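Local coordinates for protein putative deoxyribonuclease yjjV (Escherichia coli, PDB 1ZZM) that probably acts as a metal-dependent hydrolase of the TatD family, cleaving ester bonds with the help of two divalent metal cations per subunit, at residues A[193-205]-A[237-251]. Numbering follows the deposited sequence.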
loop_
_atom_site.group_PDB
_atom_site.type_symbol
_atom_site.label_atom_id
_atom_site.label_comp_id
_atom_site.label_asym_id
_atom_site.label_seq_id
_atom_site.Cartn_x
_atom_site.Cartn_y
_atom_site.Cartn_z
ATOM N N VAL A 193 -0.922 18.149 -4.627
ATOM C CA VAL A 193 0.233 17.329 -5.029
ATOM C C VAL A 193 -0.238 16.277 -6.001
ATOM O O VAL A 193 0.298 16.126 -7.107
ATOM C CB VAL A 193 0.875 16.609 -3.789
ATOM C CG1 VAL A 193 1.969 15.589 -4.246
ATOM C CG2 VAL A 193 1.462 17.612 -2.875
ATOM N N ILE A 194 -1.287 15.560 -5.604
ATOM C CA ILE A 194 -1.808 14.495 -6.449
ATOM C C ILE A 194 -2.300 15.029 -7.792
ATOM O O ILE A 194 -2.224 14.352 -8.810
ATOM C CB ILE A 194 -2.930 13.746 -5.710
ATOM C CG1 ILE A 194 -2.343 13.127 -4.456
ATOM C CG2 ILE A 194 -3.533 12.661 -6.581
ATOM C CD1 ILE A 194 -1.136 12.218 -4.680
ATOM N N ALA A 195 -2.788 16.260 -7.803
ATOM C CA ALA A 195 -3.237 16.854 -9.058
ATOM C C ALA A 195 -2.062 17.102 -10.001
ATOM O O ALA A 195 -2.234 17.124 -11.213
ATOM C CB ALA A 195 -3.960 18.185 -8.776
ATOM N N LYS A 196 -0.868 17.266 -9.465
ATOM C CA LYS A 196 0.288 17.568 -10.306
ATOM C C LYS A 196 1.198 16.416 -10.714
ATOM O O LYS A 196 1.927 16.526 -11.707
ATOM C CB LYS A 196 1.142 18.635 -9.641
ATOM C CG LYS A 196 0.360 19.863 -9.226
ATOM C CD LYS A 196 1.232 20.804 -8.411
ATOM C CE LYS A 196 0.399 21.921 -7.782
ATOM N NZ LYS A 196 1.239 22.806 -6.926
ATOM N N LEU A 197 1.186 15.330 -9.957
ATOM C CA LEU A 197 2.070 14.209 -10.299
ATOM C C LEU A 197 1.716 13.574 -11.640
ATOM O O LEU A 197 0.580 13.660 -12.095
ATOM C CB LEU A 197 2.008 13.138 -9.198
ATOM C CG LEU A 197 2.452 13.578 -7.773
ATOM C CD1 LEU A 197 2.187 12.443 -6.739
ATOM C CD2 LEU A 197 3.945 13.939 -7.796
ATOM N N PRO A 198 2.703 12.935 -12.295
ATOM C CA PRO A 198 2.517 12.253 -13.588
ATOM C C PRO A 198 1.490 11.149 -13.343
ATOM O O PRO A 198 1.565 10.442 -12.329
ATOM C CB PRO A 198 3.866 11.621 -13.863
ATOM C CG PRO A 198 4.850 12.530 -13.128
ATOM C CD PRO A 198 4.108 12.919 -11.859
ATOM N N LEU A 199 0.558 10.979 -14.264
ATOM C CA LEU A 199 -0.455 9.947 -14.088
ATOM C C LEU A 199 0.130 8.534 -13.900
ATOM O O LEU A 199 -0.472 7.693 -13.228
ATOM C CB LEU A 199 -1.392 9.931 -15.296
ATOM C CG LEU A 199 -2.720 9.189 -15.136
ATOM C CD1 LEU A 199 -3.420 9.655 -13.837
ATOM C CD2 LEU A 199 -3.623 9.511 -16.346
ATOM N N ALA A 200 1.286 8.274 -14.510
ATOM C CA ALA A 200 1.900 6.956 -14.421
ATOM C C ALA A 200 2.454 6.691 -13.050
ATOM O O ALA A 200 2.845 5.567 -12.758
ATOM C CB ALA A 200 3.019 6.811 -15.458
ATOM N N SER A 201 2.486 7.706 -12.180
ATOM C CA SER A 201 3.051 7.435 -10.861
ATOM C C SER A 201 2.020 7.069 -9.777
ATOM O O SER A 201 2.400 6.712 -8.666
ATOM C CB SER A 201 3.832 8.648 -10.371
ATOM O OG SER A 201 2.959 9.633 -9.881
ATOM N N LEU A 202 0.742 7.136 -10.115
ATOM C CA LEU A 202 -0.331 6.897 -9.150
ATOM C C LEU A 202 -0.925 5.485 -9.040
ATOM O O LEU A 202 -1.093 4.797 -10.034
ATOM C CB LEU A 202 -1.490 7.853 -9.449
ATOM C CG LEU A 202 -1.127 9.332 -9.628
ATOM C CD1 LEU A 202 -2.415 10.145 -9.838
ATOM C CD2 LEU A 202 -0.348 9.842 -8.409
ATOM N N LEU A 203 -1.211 5.067 -7.805
ATOM C CA LEU A 203 -1.886 3.793 -7.575
ATOM C C LEU A 203 -3.099 4.144 -6.713
ATOM O O LEU A 203 -3.075 5.138 -5.961
ATOM C CB LEU A 203 -1.021 2.789 -6.802
ATOM C CG LEU A 203 0.197 2.259 -7.551
ATOM C CD1 LEU A 203 0.858 1.165 -6.675
ATOM C CD2 LEU A 203 -0.204 1.682 -8.861
ATOM N N LEU A 204 -4.136 3.324 -6.801
ATOM C CA LEU A 204 -5.353 3.557 -6.015
ATOM C C LEU A 204 -5.369 2.633 -4.784
ATOM O O LEU A 204 -4.910 1.508 -4.848
ATOM C CB LEU A 204 -6.581 3.264 -6.880
ATOM C CG LEU A 204 -7.930 3.724 -6.342
ATOM C CD1 LEU A 204 -7.973 5.271 -6.371
ATOM C CD2 LEU A 204 -9.039 3.170 -7.259
ATOM N N GLU A 205 -5.894 3.106 -3.662
ATOM C CA GLU A 205 -5.932 2.262 -2.461
ATOM C C GLU A 205 -6.921 2.822 -1.475
ATOM O O GLU A 205 -7.483 3.898 -1.707
ATOM C CB GLU A 205 -4.581 2.250 -1.745
ATOM C CG GLU A 205 -4.287 3.608 -1.099
ATOM C CD GLU A 205 -3.009 3.638 -0.295
ATOM O OE1 GLU A 205 -1.927 3.547 -0.892
ATOM O OE2 GLU A 205 -3.084 3.767 0.940
ATOM N N ARG A 237 -7.874 15.728 -11.265
ATOM C CA ARG A 237 -7.100 15.613 -12.489
ATOM C C ARG A 237 -7.727 16.246 -13.699
ATOM O O ARG A 237 -8.935 16.442 -13.743
ATOM C CB ARG A 237 -6.867 14.134 -12.792
ATOM C CG ARG A 237 -6.191 13.397 -11.645
ATOM C CD ARG A 237 -4.771 13.913 -11.459
ATOM N NE ARG A 237 -3.955 13.693 -12.657
ATOM C CZ ARG A 237 -2.623 13.626 -12.647
ATOM N NH1 ARG A 237 -1.962 13.752 -11.494
ATOM N NH2 ARG A 237 -1.952 13.452 -13.783
ATOM N N ARG A 238 -6.898 16.526 -14.698
ATOM C CA ARG A 238 -7.391 17.084 -15.956
ATOM C C ARG A 238 -7.837 15.968 -16.907
ATOM O O ARG A 238 -8.793 16.143 -17.653
ATOM C CB ARG A 238 -6.300 17.919 -16.649
ATOM C CG ARG A 238 -5.995 19.253 -15.980
ATOM C CD ARG A 238 -7.194 20.196 -16.019
ATOM N NE ARG A 238 -7.558 20.623 -17.374
ATOM C CZ ARG A 238 -6.966 21.611 -18.046
ATOM N NH1 ARG A 238 -5.968 22.295 -17.493
ATOM N NH2 ARG A 238 -7.382 21.918 -19.275
ATOM N N GLU A 239 -7.154 14.823 -16.879
ATOM C CA GLU A 239 -7.489 13.709 -17.773
ATOM C C GLU A 239 -8.896 13.172 -17.572
ATOM O O GLU A 239 -9.456 13.259 -16.479
ATOM C CB GLU A 239 -6.496 12.539 -17.603
ATOM C CG GLU A 239 -5.017 12.889 -17.758
ATOM C CD GLU A 239 -4.379 13.385 -16.458
ATOM O OE1 GLU A 239 -5.097 13.653 -15.478
ATOM O OE2 GLU A 239 -3.149 13.521 -16.403
ATOM N N PRO A 240 -9.496 12.624 -18.636
ATOM C CA PRO A 240 -10.851 12.070 -18.541
ATOM C C PRO A 240 -10.787 10.870 -17.605
ATOM O O PRO A 240 -9.735 10.242 -17.472
ATOM C CB PRO A 240 -11.160 11.617 -19.966
ATOM C CG PRO A 240 -10.195 12.386 -20.824
ATOM C CD PRO A 240 -8.953 12.458 -19.994
ATOM N N ALA A 241 -11.917 10.559 -16.982
ATOM C CA ALA A 241 -12.019 9.442 -16.061
ATOM C C ALA A 241 -11.595 8.106 -16.660
ATOM O O ALA A 241 -10.960 7.305 -15.978
ATOM C CB ALA A 241 -13.451 9.335 -15.514
ATOM N N ASP A 242 -11.935 7.839 -17.919
ATOM C CA ASP A 242 -11.541 6.562 -18.487
ATOM C C ASP A 242 -10.032 6.450 -18.654
ATOM O O ASP A 242 -9.469 5.364 -18.519
ATOM C CB ASP A 242 -12.287 6.303 -19.800
ATOM C CG ASP A 242 -13.622 5.578 -19.573
ATOM O OD1 ASP A 242 -14.397 5.985 -18.671
ATOM O OD2 ASP A 242 -13.905 4.594 -20.297
ATOM N N GLU A 243 -9.368 7.573 -18.909
ATOM C CA GLU A 243 -7.924 7.534 -19.057
ATOM C C GLU A 243 -7.273 7.322 -17.675
ATOM O O GLU A 243 -6.266 6.605 -17.545
ATOM C CB GLU A 243 -7.408 8.838 -19.649
ATOM C CG GLU A 243 -5.959 8.743 -20.093
ATOM C CD GLU A 243 -5.304 10.101 -20.214
ATOM O OE1 GLU A 243 -5.948 11.029 -20.741
ATOM O OE2 GLU A 243 -4.141 10.236 -19.779
ATOM N N ILE A 244 -7.834 7.961 -16.654
ATOM C CA ILE A 244 -7.294 7.823 -15.309
ATOM C C ILE A 244 -7.480 6.391 -14.814
ATOM O O ILE A 244 -6.543 5.777 -14.306
ATOM C CB ILE A 244 -7.989 8.787 -14.300
ATOM C CG1 ILE A 244 -7.752 10.248 -14.722
ATOM C CG2 ILE A 244 -7.441 8.531 -12.852
ATOM C CD1 ILE A 244 -8.629 11.251 -13.915
ATOM N N ALA A 245 -8.683 5.850 -14.970
ATOM C CA ALA A 245 -8.943 4.483 -14.518
ATOM C C ALA A 245 -7.977 3.516 -15.185
ATOM O O ALA A 245 -7.424 2.630 -14.531
ATOM C CB ALA A 245 -10.368 4.092 -14.837
ATOM N N GLN A 246 -7.775 3.664 -16.498
ATOM C CA GLN A 246 -6.866 2.765 -17.206
ATOM C C GLN A 246 -5.424 2.939 -16.744
ATOM O O GLN A 246 -4.667 1.972 -16.672
ATOM C CB GLN A 246 -6.903 2.982 -18.727
ATOM C CG GLN A 246 -6.051 1.947 -19.455
ATOM C CD GLN A 246 -6.502 0.516 -19.137
ATOM O OE1 GLN A 246 -7.632 0.112 -19.459
ATOM N NE2 GLN A 246 -5.629 -0.248 -18.482
ATOM N N ALA A 247 -5.039 4.160 -16.412
ATOM C CA ALA A 247 -3.672 4.377 -15.963
ATOM C C ALA A 247 -3.416 3.686 -14.613
ATOM O O ALA A 247 -2.388 3.025 -14.415
ATOM C CB ALA A 247 -3.403 5.841 -15.857
ATOM N N LEU A 248 -4.346 3.846 -13.678
ATOM C CA LEU A 248 -4.181 3.226 -12.372
ATOM C C LEU A 248 -4.035 1.718 -12.556
ATOM O O LEU A 248 -3.180 1.106 -11.916
ATOM C CB LEU A 248 -5.374 3.541 -11.472
ATOM C CG LEU A 248 -5.537 5.025 -11.136
ATOM C CD1 LEU A 248 -6.922 5.254 -10.610
ATOM C CD2 LEU A 248 -4.442 5.472 -10.130
ATOM N N LEU A 249 -4.847 1.117 -13.433
ATOM C CA LEU A 249 -4.734 -0.322 -13.661
ATOM C C LEU A 249 -3.385 -0.652 -14.267
ATOM O O LEU A 249 -2.724 -1.571 -13.811
ATOM C CB LEU A 249 -5.861 -0.871 -14.571
ATOM C CG LEU A 249 -7.284 -0.901 -13.984
ATOM C CD1 LEU A 249 -8.270 -1.313 -15.059
ATOM C CD2 LEU A 249 -7.373 -1.875 -12.786
ATOM N N ASN A 250 -2.955 0.104 -15.273
ATOM C CA ASN A 250 -1.654 -0.182 -15.909
ATOM C C ASN A 250 -0.457 -0.018 -14.956
ATOM O O ASN A 250 0.491 -0.800 -14.986
ATOM C CB ASN A 250 -1.431 0.734 -17.119
ATOM C CG ASN A 250 -2.370 0.421 -18.273
ATOM O OD1 ASN A 250 -3.072 -0.598 -18.271
ATOM N ND2 ASN A 250 -2.380 1.296 -19.274
ATOM N N ASN A 251 -0.521 1.017 -14.135
ATOM C CA ASN A 251 0.513 1.326 -13.156
ATOM C C ASN A 251 0.652 0.177 -12.160
ATOM O O ASN A 251 1.779 -0.245 -11.818
ATOM C CB ASN A 251 0.136 2.615 -12.407
ATOM C CG ASN A 251 0.155 3.850 -13.308
ATOM O OD1 ASN A 251 0.605 3.794 -14.463
ATOM N ND2 ASN A 251 -0.314 4.971 -12.781
HETATM O O HOH W 1 -4.407 17.344 -12.847
HETATM O O HOH W 2 0.223 13.125 -16.245
#
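Arg237 NH1 donates to two backbone carbonyls, Ile194 O of helix 190-196 at 2.8 Å and Leu197 O of the loop after it at 2.6 Å. Both oxygens lie within 5° of the guanidinium plane, so the group meets them edge-on, while Leu199 CD1 covers one face and Ala195 O the other. Bends at chi2 and chi3 fold the arginine chain back to this position. At the last residue of 237-251, Asn251 ND2 spends one N-H on Leu199 O (2.8 Å) and the other on Leu202 O (2.9 Å, 171° at the hydrogen); each bond follows a carbonyl lone pair and stays near the amide plane. Between these polar grips Leu199 CG presses on Ala247 CB at 3.5 Å, tighter than usual, and Leu248 CD2 packs on Leu202 CB at 3.9 Å. In this TIM-barrel-type fold, the 241-251 part of helix 241-256 crosses strand 202-204 almost perpendicularly (93°, axes 7.3 Å apart), with strand 175-178 bonded alongside. In the second shell, Glu239 holds the guanidinium side-on: NE meets OE1 and NH2 meets OE2, both on syn sides, which fixes its rotation and should balance its charge. A water accepts from Leu199 N and bonds weakly to Glu239 OE2.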